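Local coordinates for protein single-stranded-DNA-specific exonuclease RecJ (Thermus thermophilus, PDB 2ZXP) that degrades single-stranded DNA exonucleolytically in the 5' to 3' direction with divalent metal ions such as magnesium or manganese, and shows no detectable activity on single-stranded RNA, at residues Lys56-Ala61 and Phe192-Ala197; Ala63-Ala68 and Leu131-Asp136; Ile75-Asp80 and Ala101-Phe106; Tyr81-Leu86 and Arg271-Ser276. One frame throughout, in Å; residues are numbered along the deposited sequence.

Contact 1: residues Lys56-Ala61 and Phe192-Ala197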
loop_
_atom_site.group_PDB
_atom_site.type_symbol
_atom_site.label_atom_id
_atom_site.label_comp_id
_atom_site.label_asym_id
_atom_site.label_seq_id
_atom_site.Cartn_x
_atom_site.Cartn_y
_atom_site.Cartn_z
ATOM N N LYS A 56 -5.367 -2.491 25.856
ATOM C CA LYS A 56 -5.693 -3.317 27.002
ATOM C C LYS A 56 -4.435 -3.992 27.574
ATOM O O LYS A 56 -3.657 -4.606 26.839
ATOM C CB LYS A 56 -6.708 -4.377 26.586
ATOM C CG LYS A 56 -7.780 -4.627 27.649
ATOM C CD LYS A 56 -7.563 -5.930 28.394
ATOM C CE LYS A 56 -7.987 -7.124 27.564
ATOM N NZ LYS A 56 -8.119 -8.342 28.432
ATOM N N GLY A 57 -4.243 -3.868 28.887
ATOM C CA GLY A 57 -3.086 -4.467 29.531
ATOM C C GLY A 57 -1.897 -3.525 29.637
ATOM O O GLY A 57 -0.961 -3.801 30.389
ATOM N N LEU A 58 -1.932 -2.409 28.904
ATOM C CA LEU A 58 -0.824 -1.449 28.913
ATOM C C LEU A 58 -0.522 -0.816 30.283
ATOM O O LEU A 58 0.638 -0.744 30.698
ATOM C CB LEU A 58 -1.078 -0.354 27.872
ATOM C CG LEU A 58 0.123 0.523 27.490
ATOM C CD1 LEU A 58 1.192 -0.341 26.821
ATOM C CD2 LEU A 58 -0.303 1.644 26.527
ATOM N N ARG A 59 -1.548 -0.352 30.987
ATOM C CA ARG A 59 -1.357 0.253 32.308
ATOM C C ARG A 59 -0.748 -0.773 33.275
ATOM O O ARG A 59 0.179 -0.474 34.038
ATOM C CB ARG A 59 -2.700 0.759 32.875
ATOM C CG ARG A 59 -3.505 1.595 31.882
ATOM C CD ARG A 59 -4.705 2.339 32.505
ATOM N NE ARG A 59 -5.802 1.455 32.893
ATOM C CZ ARG A 59 -6.972 1.880 33.372
ATOM N NH1 ARG A 59 -7.201 3.180 33.527
ATOM N NH2 ARG A 59 -7.926 1.007 33.691
ATOM N N GLU A 60 -1.260 -1.993 33.231
ATOM C CA GLU A 60 -0.776 -3.039 34.119
ATOM C C GLU A 60 0.675 -3.392 33.851
ATOM O O GLU A 60 1.484 -3.509 34.778
ATOM C CB GLU A 60 -1.656 -4.291 33.988
ATOM C CG GLU A 60 -1.321 -5.397 35.001
ATOM C CD GLU A 60 -2.152 -6.659 34.789
ATOM O OE1 GLU A 60 -3.329 -6.552 34.358
ATOM O OE2 GLU A 60 -1.636 -7.762 35.060
ATOM N N ALA A 61 1.007 -3.573 32.582
ATOM C CA ALA A 61 2.371 -3.911 32.203
ATOM C C ALA A 61 3.322 -2.795 32.633
ATOM O O ALA A 61 4.445 -3.046 33.068
ATOM C CB ALA A 61 2.449 -4.138 30.676
ATOM N N PHE A 192 7.066 0.571 21.877
ATOM C CA PHE A 192 7.093 2.012 22.030
ATOM C C PHE A 192 5.980 2.537 22.968
ATOM O O PHE A 192 6.217 3.400 23.804
ATOM C CB PHE A 192 6.952 2.637 20.638
ATOM C CG PHE A 192 6.944 4.110 20.649
ATOM C CD1 PHE A 192 8.121 4.820 20.773
ATOM C CD2 PHE A 192 5.753 4.799 20.564
ATOM C CE1 PHE A 192 8.111 6.203 20.814
ATOM C CE2 PHE A 192 5.735 6.175 20.607
ATOM C CZ PHE A 192 6.917 6.877 20.731
ATOM N N LEU A 193 4.762 2.035 22.806
ATOM C CA LEU A 193 3.651 2.462 23.652
ATOM C C LEU A 193 3.926 2.061 25.104
ATOM O O LEU A 193 3.666 2.822 26.030
ATOM C CB LEU A 193 2.352 1.806 23.179
ATOM C CG LEU A 193 1.954 2.268 21.772
ATOM C CD1 LEU A 193 0.866 1.367 21.189
ATOM C CD2 LEU A 193 1.502 3.743 21.859
ATOM N N LEU A 194 4.479 0.863 25.283
ATOM C CA LEU A 194 4.761 0.373 26.603
ATOM C C LEU A 194 5.803 1.237 27.325
ATOM O O LEU A 194 5.621 1.587 28.507
ATOM C CB LEU A 194 5.199 -1.093 26.529
ATOM C CG LEU A 194 5.603 -1.693 27.881
ATOM C CD1 LEU A 194 4.416 -1.521 28.848
ATOM C CD2 LEU A 194 5.959 -3.206 27.749
ATOM N N LEU A 195 6.893 1.582 26.644
ATOM C CA LEU A 195 7.900 2.434 27.271
ATOM C C LEU A 195 7.229 3.784 27.595
ATOM O O LEU A 195 7.516 4.413 28.624
ATOM C CB LEU A 195 9.090 2.653 26.326
ATOM C CG LEU A 195 10.209 3.599 26.787
ATOM C CD1 LEU A 195 10.931 2.991 27.998
ATOM C CD2 LEU A 195 11.207 3.856 25.646
ATOM N N TRP A 196 6.339 4.235 26.711
ATOM C CA TRP A 196 5.642 5.498 26.930
ATOM C C TRP A 196 4.734 5.389 28.200
ATOM O O TRP A 196 4.708 6.297 29.053
ATOM C CB TRP A 196 4.807 5.841 25.690
ATOM C CG TRP A 196 4.156 7.190 25.707
ATOM C CD1 TRP A 196 3.908 7.961 26.790
ATOM C CD2 TRP A 196 3.719 7.946 24.569
ATOM N NE1 TRP A 196 3.360 9.152 26.406
ATOM C CE2 TRP A 196 3.233 9.169 25.047
ATOM C CE3 TRP A 196 3.697 7.700 23.192
ATOM C CZ2 TRP A 196 2.721 10.171 24.199
ATOM C CZ3 TRP A 196 3.186 8.698 22.337
ATOM C CH2 TRP A 196 2.707 9.920 22.854
ATOM N N ALA A 197 3.993 4.288 28.321
ATOM C CA ALA A 197 3.123 4.093 29.492
ATOM C C ALA A 197 3.971 4.154 30.771
ATOM O O ALA A 197 3.567 4.726 31.764
ATOM C CB ALA A 197 2.390 2.727 29.402
#
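Leu58 and Ala61, on the first turn of helix 58-70, meet Leu193, Leu194 and Ala197 of helix 187-201. All five residues are buried, and the contact between the segments is wholly apolar. Among side chains, Leu58 does most of the touching. Its branch point CG sits 3.7 Å from Ala197 CB. Its CD1 methyl meets Leu194 CD1 at 4.0 Å, while its CD2 methyl reaches less closely to Leu193 CB, at 4.3 Å. The Leu58 side chain thus lies across the surface that these three residues make on one flank of their helix. Leu58 CG is turned opposite the backbone N (chi1 -165°), which carries both methyls towards the partner helix.

The two helices lie on the same face of the parallel five-stranded sheet of the DHH domain. Ala61 rests on Val173 of strand 171-173. Trp228 and Leu55 cover Leu193.

A second side-chain pair comes from Ala61. Its CB points at the other helix and meets Leu194 CD1 at 3.7 Å. Leu194 CD1 therefore touches both Leu58 and Ala61, which are three residues apart on their helix.

Leu58 also packs on backbone. Its CD1 lies 3.6 Å from Leu194 CA and 3.8 Å from Leu194 N. The CA atoms of Leu58 and Leu194 are 6.3 Å apart, the nearest pair across the segments. The turn that carries Leu58 begins at Gly57, in the N-cap position, whose O accepts a hydrogen bond from Ala61 N.

Contact 2: residues Ala63-Ala68 and Leu131-Asp136. With MN (manganese (II) ion), chain C; MN (manganese (II) ion), chain B.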
loop_
_atom_site.group_PDB
_atom_site.type_symbol
_atom_site.label_atom_id
_atom_site.label_comp_id
_atom_site.label_asym_id
_atom_site.label_seq_id
_atom_site.Cartn_x
_atom_site.Cartn_y
_atom_site.Cartn_z
ATOM N N ALA A 63 2.844 -0.815 35.161
ATOM C CA ALA A 63 2.924 -0.861 36.617
ATOM C C ALA A 63 3.947 -1.932 37.006
ATOM O O ALA A 63 4.783 -1.734 37.892
ATOM C CB ALA A 63 1.553 -1.212 37.216
ATOM N N LEU A 64 3.888 -3.062 36.311
ATOM C CA LEU A 64 4.799 -4.165 36.584
ATOM C C LEU A 64 6.233 -3.752 36.278
ATOM O O LEU A 64 7.166 -4.085 37.016
ATOM C CB LEU A 64 4.396 -5.373 35.751
ATOM C CG LEU A 64 4.904 -6.728 36.247
ATOM C CD1 LEU A 64 4.451 -6.953 37.699
ATOM C CD2 LEU A 64 4.365 -7.837 35.341
ATOM N N LEU A 65 6.418 -3.003 35.196
ATOM C CA LEU A 65 7.762 -2.552 34.854
ATOM C C LEU A 65 8.324 -1.603 35.916
ATOM O O LEU A 65 9.506 -1.661 36.234
ATOM C CB LEU A 65 7.774 -1.886 33.472
ATOM C CG LEU A 65 7.713 -2.883 32.323
ATOM C CD1 LEU A 65 7.457 -2.149 30.995
ATOM C CD2 LEU A 65 9.023 -3.663 32.273
ATOM N N GLU A 66 7.485 -0.726 36.456
ATOM C CA GLU A 66 7.929 0.203 37.497
ATOM C C GLU A 66 8.454 -0.614 38.696
ATOM O O GLU A 66 9.538 -0.342 39.227
ATOM C CB GLU A 66 6.771 1.102 37.937
ATOM C CG GLU A 66 7.129 1.991 39.136
ATOM C CD GLU A 66 6.104 3.084 39.413
ATOM O OE1 GLU A 66 6.495 4.052 40.074
ATOM O OE2 GLU A 66 4.927 2.998 38.981
ATOM N N GLU A 67 7.677 -1.616 39.111
ATOM C CA GLU A 67 8.091 -2.506 40.190
ATOM C C GLU A 67 9.428 -3.166 39.863
ATOM O O GLU A 67 10.335 -3.182 40.698
ATOM C CB GLU A 67 7.039 -3.591 40.425
ATOM C CG GLU A 67 5.824 -3.057 41.124
ATOM C CD GLU A 67 6.211 -2.269 42.377
ATOM O OE1 GLU A 67 6.739 -2.877 43.337
ATOM O OE2 GLU A 67 6.016 -1.036 42.379
ATOM N N ALA A 68 9.556 -3.708 38.650
ATOM C CA ALA A 68 10.794 -4.373 38.263
ATOM C C ALA A 68 11.971 -3.423 38.368
ATOM O O ALA A 68 13.038 -3.776 38.859
ATOM C CB ALA A 68 10.695 -4.929 36.830
ATOM N N LEU A 131 11.753 -10.965 35.253
ATOM C CA LEU A 131 10.667 -10.516 34.397
ATOM C C LEU A 131 11.063 -10.864 32.944
ATOM O O LEU A 131 12.180 -10.615 32.498
ATOM C CB LEU A 131 10.423 -9.016 34.578
ATOM C CG LEU A 131 9.313 -8.415 33.698
ATOM C CD1 LEU A 131 7.988 -9.085 34.030
ATOM C CD2 LEU A 131 9.209 -6.908 33.909
ATOM N N PHE A 132 10.133 -11.463 32.220
ATOM C CA PHE A 132 10.375 -11.897 30.855
ATOM C C PHE A 132 9.476 -11.069 29.932
ATOM O O PHE A 132 8.258 -11.084 30.072
ATOM C CB PHE A 132 10.033 -13.388 30.774
ATOM C CG PHE A 132 10.481 -14.059 29.507
ATOM C CD1 PHE A 132 11.836 -14.250 29.242
ATOM C CD2 PHE A 132 9.538 -14.564 28.595
ATOM C CE1 PHE A 132 12.247 -14.944 28.086
ATOM C CE2 PHE A 132 9.941 -15.260 27.442
ATOM C CZ PHE A 132 11.297 -15.449 27.189
ATOM N N LEU A 133 10.072 -10.347 28.995
ATOM C CA LEU A 133 9.311 -9.492 28.077
ATOM C C LEU A 133 9.460 -9.959 26.643
ATOM O O LEU A 133 10.556 -9.901 26.090
ATOM C CB LEU A 133 9.816 -8.043 28.143
ATOM C CG LEU A 133 9.140 -6.995 29.023
ATOM C CD1 LEU A 133 10.094 -5.841 29.269
ATOM C CD2 LEU A 133 7.887 -6.502 28.332
ATOM N N THR A 134 8.363 -10.411 26.044
ATOM C CA THR A 134 8.412 -10.860 24.657
ATOM C C THR A 134 7.987 -9.700 23.795
ATOM O O THR A 134 7.024 -9.017 24.121
ATOM C CB THR A 134 7.434 -12.009 24.383
ATOM O OG1 THR A 134 6.092 -11.570 24.667
ATOM C CG2 THR A 134 7.797 -13.219 25.229
ATOM N N VAL A 135 8.696 -9.478 22.698
ATOM C CA VAL A 135 8.368 -8.386 21.799
ATOM C C VAL A 135 8.047 -8.970 20.431
ATOM O O VAL A 135 8.763 -9.832 19.932
ATOM C CB VAL A 135 9.555 -7.387 21.671
ATOM C CG1 VAL A 135 9.228 -6.311 20.680
ATOM C CG2 VAL A 135 9.847 -6.765 23.012
ATOM N N ASP A 136 6.957 -8.500 19.840
ATOM C CA ASP A 136 6.533 -8.956 18.530
ATOM C C ASP A 136 6.314 -10.473 18.499
ATOM O O ASP A 136 6.450 -11.098 17.449
ATOM C CB ASP A 136 7.583 -8.562 17.492
ATOM C CG ASP A 136 7.100 -8.744 16.058
ATOM O OD1 ASP A 136 7.923 -9.133 15.217
ATOM O OD2 ASP A 136 5.917 -8.481 15.753
HETATM MN MN MN C . 8.424 -10.037 13.598
HETATM MN MN MN B . 5.625 -7.678 13.842
HETATM O O HOH W 1 6.934 -8.768 11.980
#
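Leu131 and Leu133 project from strand 131-134 of the parallel sheet in the DHH domain and meet Leu64, Leu65 and Ala68 of helix 58-70. This is helix-on-sheet packing in an alpha/beta fold. The axes of helix segment 63-68 and strand 131-134 come within 10.6 Å, and their directions differ by 135°.

Leu131 carries most of the contact, with its two methyls parted between different partners. CD2 meets Leu65 CD2 at 3.6 Å and Ala68 CB at 3.8 Å. CD1 turns to Leu64 CD2, 4.0 Å away. Leu131 CG stands opposite the backbone N (chi1 179°), and the fork at its end opens towards the helix. The Leu65 and Leu131 side chains cross at about a right angle. Leu65 CD2 also touches Leu133 CD1 at 3.9 Å, so this methyl spans the two strand residues that face the helix. Leu198 of helix 187-201 also packs on Leu65, and Ile75 of the neighbouring strand 74-78 touches Ala68 and Leu133.

Beyond the packed leucines the chain runs on to the metal site at Asp136. Its carboxylate bridges the two manganese ions, whose other ligands include Asp80, Asp82, Asp84, His160 and Asp221. Asp136 OD1 binds one manganese at 1.9 Å, and Asp136 OD2 binds the other at 2.1 Å.

Contact 3: residues Ile75-Asp80 and Ala101-Phe106. With MN (manganese (II) ion), chain C.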
loop_
_atom_site.group_PDB
_atom_site.type_symbol
_atom_site.label_atom_id
_atom_site.label_comp_id
_atom_site.label_asym_id
_atom_site.label_seq_id
_atom_site.Cartn_x
_atom_site.Cartn_y
_atom_site.Cartn_z
ATOM N N ILE A 75 15.413 -8.080 34.006
ATOM C CA ILE A 75 14.508 -8.098 32.870
ATOM C C ILE A 75 15.150 -8.648 31.601
ATOM O O ILE A 75 16.193 -8.186 31.167
ATOM C CB ILE A 75 13.996 -6.671 32.606
ATOM C CG1 ILE A 75 13.253 -6.174 33.852
ATOM C CG2 ILE A 75 13.047 -6.643 31.400
ATOM C CD1 ILE A 75 12.978 -4.699 33.854
ATOM N N ARG A 76 14.530 -9.660 31.021
ATOM C CA ARG A 76 15.022 -10.235 29.776
ATOM C C ARG A 76 14.029 -9.880 28.672
ATOM O O ARG A 76 12.835 -10.170 28.790
ATOM C CB ARG A 76 15.151 -11.756 29.886
ATOM C CG ARG A 76 15.399 -12.432 28.545
ATOM C CD ARG A 76 15.724 -13.904 28.658
ATOM N NE ARG A 76 17.090 -14.109 29.125
ATOM C CZ ARG A 76 17.896 -15.058 28.651
ATOM N NH1 ARG A 76 17.454 -15.877 27.698
ATOM N NH2 ARG A 76 19.147 -15.184 29.107
ATOM N N VAL A 77 14.516 -9.234 27.616
ATOM C CA VAL A 77 13.650 -8.856 26.501
ATOM C C VAL A 77 13.858 -9.862 25.373
ATOM O O VAL A 77 14.943 -9.975 24.793
ATOM C CB VAL A 77 13.958 -7.433 26.004
ATOM C CG1 VAL A 77 13.181 -7.134 24.727
ATOM C CG2 VAL A 77 13.586 -6.429 27.073
ATOM N N HIS A 78 12.791 -10.599 25.101
ATOM C CA HIS A 78 12.745 -11.648 24.081
ATOM C C HIS A 78 11.972 -11.059 22.900
ATOM O O HIS A 78 10.753 -10.920 22.968
ATOM C CB HIS A 78 12.000 -12.848 24.668
ATOM C CG HIS A 78 11.854 -14.013 23.735
ATOM N ND1 HIS A 78 12.665 -15.131 23.799
ATOM C CD2 HIS A 78 10.955 -14.258 22.748
ATOM C CE1 HIS A 78 12.270 -16.012 22.895
ATOM N NE2 HIS A 78 11.235 -15.506 22.244
ATOM N N GLY A 79 12.676 -10.691 21.835
ATOM C CA GLY A 79 11.998 -10.115 20.693
ATOM C C GLY A 79 12.082 -11.010 19.483
ATOM O O GLY A 79 12.708 -12.057 19.532
ATOM N N ASP A 80 11.434 -10.622 18.390
ATOM C CA ASP A 80 11.498 -11.434 17.181
ATOM C C ASP A 80 12.789 -11.054 16.450
ATOM O O ASP A 80 13.468 -10.113 16.849
ATOM C CB ASP A 80 10.291 -11.182 16.285
ATOM C CG ASP A 80 10.229 -12.161 15.136
ATOM O OD1 ASP A 80 9.406 -11.964 14.224
ATOM O OD2 ASP A 80 11.005 -13.139 15.148
ATOM N N ALA A 101 17.310 0.224 34.767
ATOM C CA ALA A 101 16.849 -1.140 34.910
ATOM C C ALA A 101 18.003 -2.077 34.597
ATOM O O ALA A 101 18.926 -1.707 33.860
ATOM C CB ALA A 101 15.695 -1.406 33.949
ATOM N N ASP A 102 17.959 -3.277 35.177
ATOM C CA ASP A 102 18.952 -4.323 34.890
ATOM C C ASP A 102 18.246 -5.112 33.778
ATOM O O ASP A 102 17.377 -5.959 34.029
ATOM C CB ASP A 102 19.180 -5.219 36.114
ATOM C CG ASP A 102 20.015 -6.456 35.792
ATOM O OD1 ASP A 102 21.017 -6.337 35.046
ATOM O OD2 ASP A 102 19.683 -7.551 36.298
ATOM N N VAL A 103 18.622 -4.832 32.541
ATOM C CA VAL A 103 17.950 -5.457 31.408
ATOM C C VAL A 103 18.880 -5.913 30.291
ATOM O O VAL A 103 19.897 -5.291 30.022
ATOM C CB VAL A 103 16.913 -4.467 30.827
ATOM C CG1 VAL A 103 17.635 -3.214 30.335
ATOM C CG2 VAL A 103 16.112 -5.121 29.695
ATOM N N HIS A 104 18.489 -6.983 29.618
ATOM C CA HIS A 104 19.279 -7.540 28.533
ATOM C C HIS A 104 18.364 -8.237 27.510
ATOM O O HIS A 104 17.257 -8.675 27.826
ATOM C CB HIS A 104 20.253 -8.553 29.117
ATOM C CG HIS A 104 19.565 -9.754 29.688
ATOM N ND1 HIS A 104 19.275 -10.874 28.935
ATOM C CD2 HIS A 104 19.026 -9.975 30.910
ATOM C CE1 HIS A 104 18.587 -11.730 29.668
ATOM N NE2 HIS A 104 18.421 -11.210 30.870
ATOM N N PRO A 105 18.828 -8.370 26.270
ATOM C CA PRO A 105 17.982 -9.025 25.269
ATOM C C PRO A 105 18.252 -10.516 25.088
ATOM O O PRO A 105 19.280 -11.023 25.509
ATOM C CB PRO A 105 18.320 -8.256 24.009
ATOM C CG PRO A 105 19.793 -8.049 24.157
ATOM C CD PRO A 105 19.955 -7.662 25.631
ATOM N N PHE A 106 17.306 -11.205 24.462
ATOM C CA PHE A 106 17.451 -12.623 24.117
ATOM C C PHE A 106 16.798 -12.784 22.744
ATOM O O PHE A 106 15.572 -12.698 22.616
ATOM C CB PHE A 106 16.749 -13.575 25.088
ATOM C CG PHE A 106 16.856 -15.014 24.664
ATOM C CD1 PHE A 106 18.048 -15.726 24.858
ATOM C CD2 PHE A 106 15.826 -15.622 23.946
ATOM C CE1 PHE A 106 18.218 -17.012 24.338
ATOM C CE2 PHE A 106 15.982 -16.918 23.412
ATOM C CZ PHE A 106 17.185 -17.609 23.612
HETATM MN MN MN C . 8.424 -10.037 13.598
HETATM O O HOH W 1 6.934 -8.768 11.980
#
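Ile75 and Val77 are joined to Asp102, His104 and Phe106 by four backbone hydrogen bonds of a parallel strand pair. Ile75 N gives to Asp102 O (2.9 Å) and Val77 N to His104 O (2.8 Å). In return His104 N gives to Ile75 O (3.0 Å) and Phe106 N to Val77 O (2.7 Å).

On one face of the sheet, Val103 CG2 meets Ile75 CG2 at 3.8 Å and Val77 CG2 at 3.9 Å. On the other, Arg76 CA lies over the His104 ring, 4.0 Å from its centroid, in a CH-pi contact. Arg76 extends with CG opposite the backbone N and then bends at chi3 (-76°), which brings the guanidinium beside Phe106. The guanidinium and ring planes are nearly parallel, 16° apart, and NH1 comes closest to the ring. The His78 and Phe106 rings meet rim to rim, with planes at 18°.

After the strand, Asp80 OD1 binds one manganese.

Helix 83-98 connects the two strands in a beta-alpha-beta crossover and packs over Val77 and Val103, while His125 of helix 122-128 packs on Arg76, His78 and Phe106. Strand 102-106 borders the five-stranded sheet, and strand 131-134 pairs with the far side of strand 74-78.

Contact 4: residues Tyr81-Leu86 and Arg271-Ser276. With MN (manganese (II) ion), chain C; MN (manganese (II) ion), chain B.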
loop_
_atom_site.group_PDB
_atom_site.type_symbol
_atom_site.label_atom_id
_atom_site.label_comp_id
_atom_site.label_asym_id
_atom_site.label_seq_id
_atom_site.Cartn_x
_atom_site.Cartn_y
_atom_site.Cartn_z
ATOM N N TYR A 81 13.126 -11.766 15.384
ATOM C CA TYR A 81 14.358 -11.479 14.688
ATOM C C TYR A 81 14.246 -10.615 13.428
ATOM O O TYR A 81 15.274 -10.291 12.820
ATOM C CB TYR A 81 15.094 -12.788 14.376
ATOM C CG TYR A 81 14.178 -13.883 13.876
ATOM C CD1 TYR A 81 13.344 -13.670 12.772
ATOM C CD2 TYR A 81 14.078 -15.108 14.560
ATOM C CE1 TYR A 81 12.425 -14.638 12.373
ATOM C CE2 TYR A 81 13.161 -16.088 14.159
ATOM C CZ TYR A 81 12.338 -15.836 13.072
ATOM O OH TYR A 81 11.390 -16.758 12.708
ATOM N N ASP A 82 13.032 -10.247 13.016
ATOM C CA ASP A 82 12.920 -9.368 11.850
ATOM C C ASP A 82 12.982 -7.917 12.340
ATOM O O ASP A 82 13.073 -7.678 13.545
ATOM C CB ASP A 82 11.644 -9.632 11.030
ATOM C CG ASP A 82 10.380 -9.462 11.830
ATOM O OD1 ASP A 82 9.293 -9.672 11.235
ATOM O OD2 ASP A 82 10.460 -9.121 13.042
ATOM N N ALA A 83 12.951 -6.964 11.410
ATOM C CA ALA A 83 13.071 -5.543 11.734
ATOM C C ALA A 83 12.158 -5.073 12.872
ATOM O O ALA A 83 12.624 -4.396 13.786
ATOM C CB ALA A 83 12.841 -4.702 10.482
ATOM N N ASP A 84 10.877 -5.425 12.807
ATOM C CA ASP A 84 9.929 -5.061 13.843
ATOM C C ASP A 84 10.339 -5.631 15.230
ATOM O O ASP A 84 10.330 -4.909 16.225
ATOM C CB ASP A 84 8.535 -5.539 13.449
ATOM C CG ASP A 84 7.446 -4.934 14.314
ATOM O OD1 ASP A 84 7.468 -3.708 14.563
ATOM O OD2 ASP A 84 6.555 -5.688 14.752
ATOM N N GLY A 85 10.677 -6.926 15.283
ATOM C CA GLY A 85 11.120 -7.544 16.518
ATOM C C GLY A 85 12.418 -6.891 17.029
ATOM O O GLY A 85 12.504 -6.562 18.217
ATOM N N LEU A 86 13.410 -6.675 16.158
ATOM C CA LEU A 86 14.653 -6.054 16.590
ATOM C C LEU A 86 14.530 -4.587 17.033
ATOM O O LEU A 86 15.101 -4.218 18.060
ATOM C CB LEU A 86 15.728 -6.167 15.508
ATOM C CG LEU A 86 16.076 -7.598 15.089
ATOM C CD1 LEU A 86 17.239 -7.608 14.128
ATOM C CD2 LEU A 86 16.407 -8.408 16.324
ATOM N N ARG A 271 18.060 -4.434 4.909
ATOM C CA ARG A 271 19.420 -4.628 5.428
ATOM C C ARG A 271 19.330 -5.243 6.836
ATOM O O ARG A 271 20.118 -6.110 7.203
ATOM C CB ARG A 271 20.156 -3.317 5.570
ATOM C CG ARG A 271 21.250 -3.076 4.600
ATOM C CD ARG A 271 20.674 -2.742 3.280
ATOM N NE ARG A 271 21.593 -1.951 2.475
ATOM C CZ ARG A 271 21.260 -1.468 1.286
ATOM N NH1 ARG A 271 20.054 -1.699 0.805
ATOM N NH2 ARG A 271 22.131 -0.780 0.573
ATOM N N ILE A 272 18.368 -4.788 7.631
ATOM C CA ILE A 272 18.265 -5.308 8.983
ATOM C C ILE A 272 17.802 -6.768 8.941
ATOM O O ILE A 272 18.283 -7.612 9.719
ATOM C CB ILE A 272 17.265 -4.478 9.820
ATOM C CG1 ILE A 272 17.872 -3.096 10.098
ATOM C CG2 ILE A 272 16.915 -5.221 11.123
ATOM C CD1 ILE A 272 16.896 -2.082 10.654
ATOM N N ASN A 273 16.875 -7.040 8.018
ATOM C CA ASN A 273 16.301 -8.358 7.863
ATOM C C ASN A 273 17.303 -9.389 7.350
ATOM O O ASN A 273 17.260 -10.563 7.743
ATOM C CB ASN A 273 15.059 -8.299 6.930
ATOM C CG ASN A 273 13.818 -7.680 7.620
ATOM O OD1 ASN A 273 13.644 -7.824 8.813
ATOM N ND2 ASN A 273 12.962 -7.019 6.861
ATOM N N ALA A 274 18.212 -8.957 6.488
ATOM C CA ALA A 274 19.176 -9.877 5.911
ATOM C C ALA A 274 20.033 -10.529 6.980
ATOM O O ALA A 274 20.410 -11.686 6.854
ATOM C CB ALA A 274 20.066 -9.148 4.907
ATOM N N ALA A 275 20.362 -9.771 8.019
ATOM C CA ALA A 275 21.184 -10.285 9.106
ATOM C C ALA A 275 20.489 -11.489 9.716
ATOM O O ALA A 275 21.089 -12.545 9.895
ATOM C CB ALA A 275 21.391 -9.201 10.162
ATOM N N SER A 276 19.209 -11.321 10.003
ATOM C CA SER A 276 18.398 -12.375 10.592
ATOM C C SER A 276 18.295 -13.589 9.693
ATOM O O SER A 276 18.607 -14.705 10.101
ATOM C CB SER A 276 16.988 -11.854 10.842
ATOM O OG SER A 276 16.208 -12.811 11.514
HETATM MN MN MN C . 8.424 -10.037 13.598
HETATM MN MN MN B . 5.625 -7.678 13.842
HETATM O O HOH W 1 6.934 -8.768 11.980
#
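Tyr81 and Asp82, just before helix 83-98, and Ala83 and Leu86 within it, meet Ile272, Asn273 and Ser276 of helix 261-277 in a mixed polar and apolar contact. It lies next to the manganese site, whose ligands Asp82 and Asp84 it contains, and ties the metal-binding loop to a helix far along the chain.

The main polar link is from Ala83 N to Asn273 OD1, at 2.8 Å. The N-H...O angle is 149°, and the donor is tilted 17° from the plane of the amide carbonyl. This side chain of another helix thus takes up an N-H of the first turn. The same OD1 lies 3.5 Å from Asp82 CB. Ser276 OG gives a weak hydrogen bond to Tyr81 O, at 3.0 Å. The hydroxyl also lies close to Tyr81 CB and obliquely to its ring.

The apolar part lies beside Asn273. Ile272 CG2 touches Leu86 CD1 at 3.9 Å and Ala83 CB at 4.2 Å. The Leu86 and Ile272 side chains run alongside each other, pointing opposite ways. Ala284 of helix 281-289 packs against both.

Asp82 is the N-cap, and its OD2 accepts from Gly85 N at 3.1 Å. With chi1 at 59° its CG is flanked by both backbone neighbours of CA, which turns the carboxylate back over the helix start. Both its oxygens also bind one manganese, while Asp84 OD2 binds the other at 2.4 Å. The O of one water binds both manganese ions, at 2.5 Å from each. Together with Asp80, these aspartates form the Asp-x-Asp-x-Asp metal-binding motif of the DHH phosphoesterase family.

Contacts 1 and 2 are buried and apolar, and both use helix 58-70. They meet directly where Leu194 packs on Leu65 and Leu133. Contacts 3 and 4 are only partly buried and add polar chemistry: a backbone ladder in contact 3, helix-start bonding in contact 4. Contacts 2 and 3 share the parallel sheet, since strands 74-78 and 131-134 are neighbours. Helix 83-98, which begins in contact 4, connects the two strands of contact 3. Contacts 2, 3 and 4 all reach the manganese site, through Asp136, Asp80, and Asp82 with Asp84. Contact 1 lies farther off: the side chain of Leu193 is about 13 Å from a manganese ion.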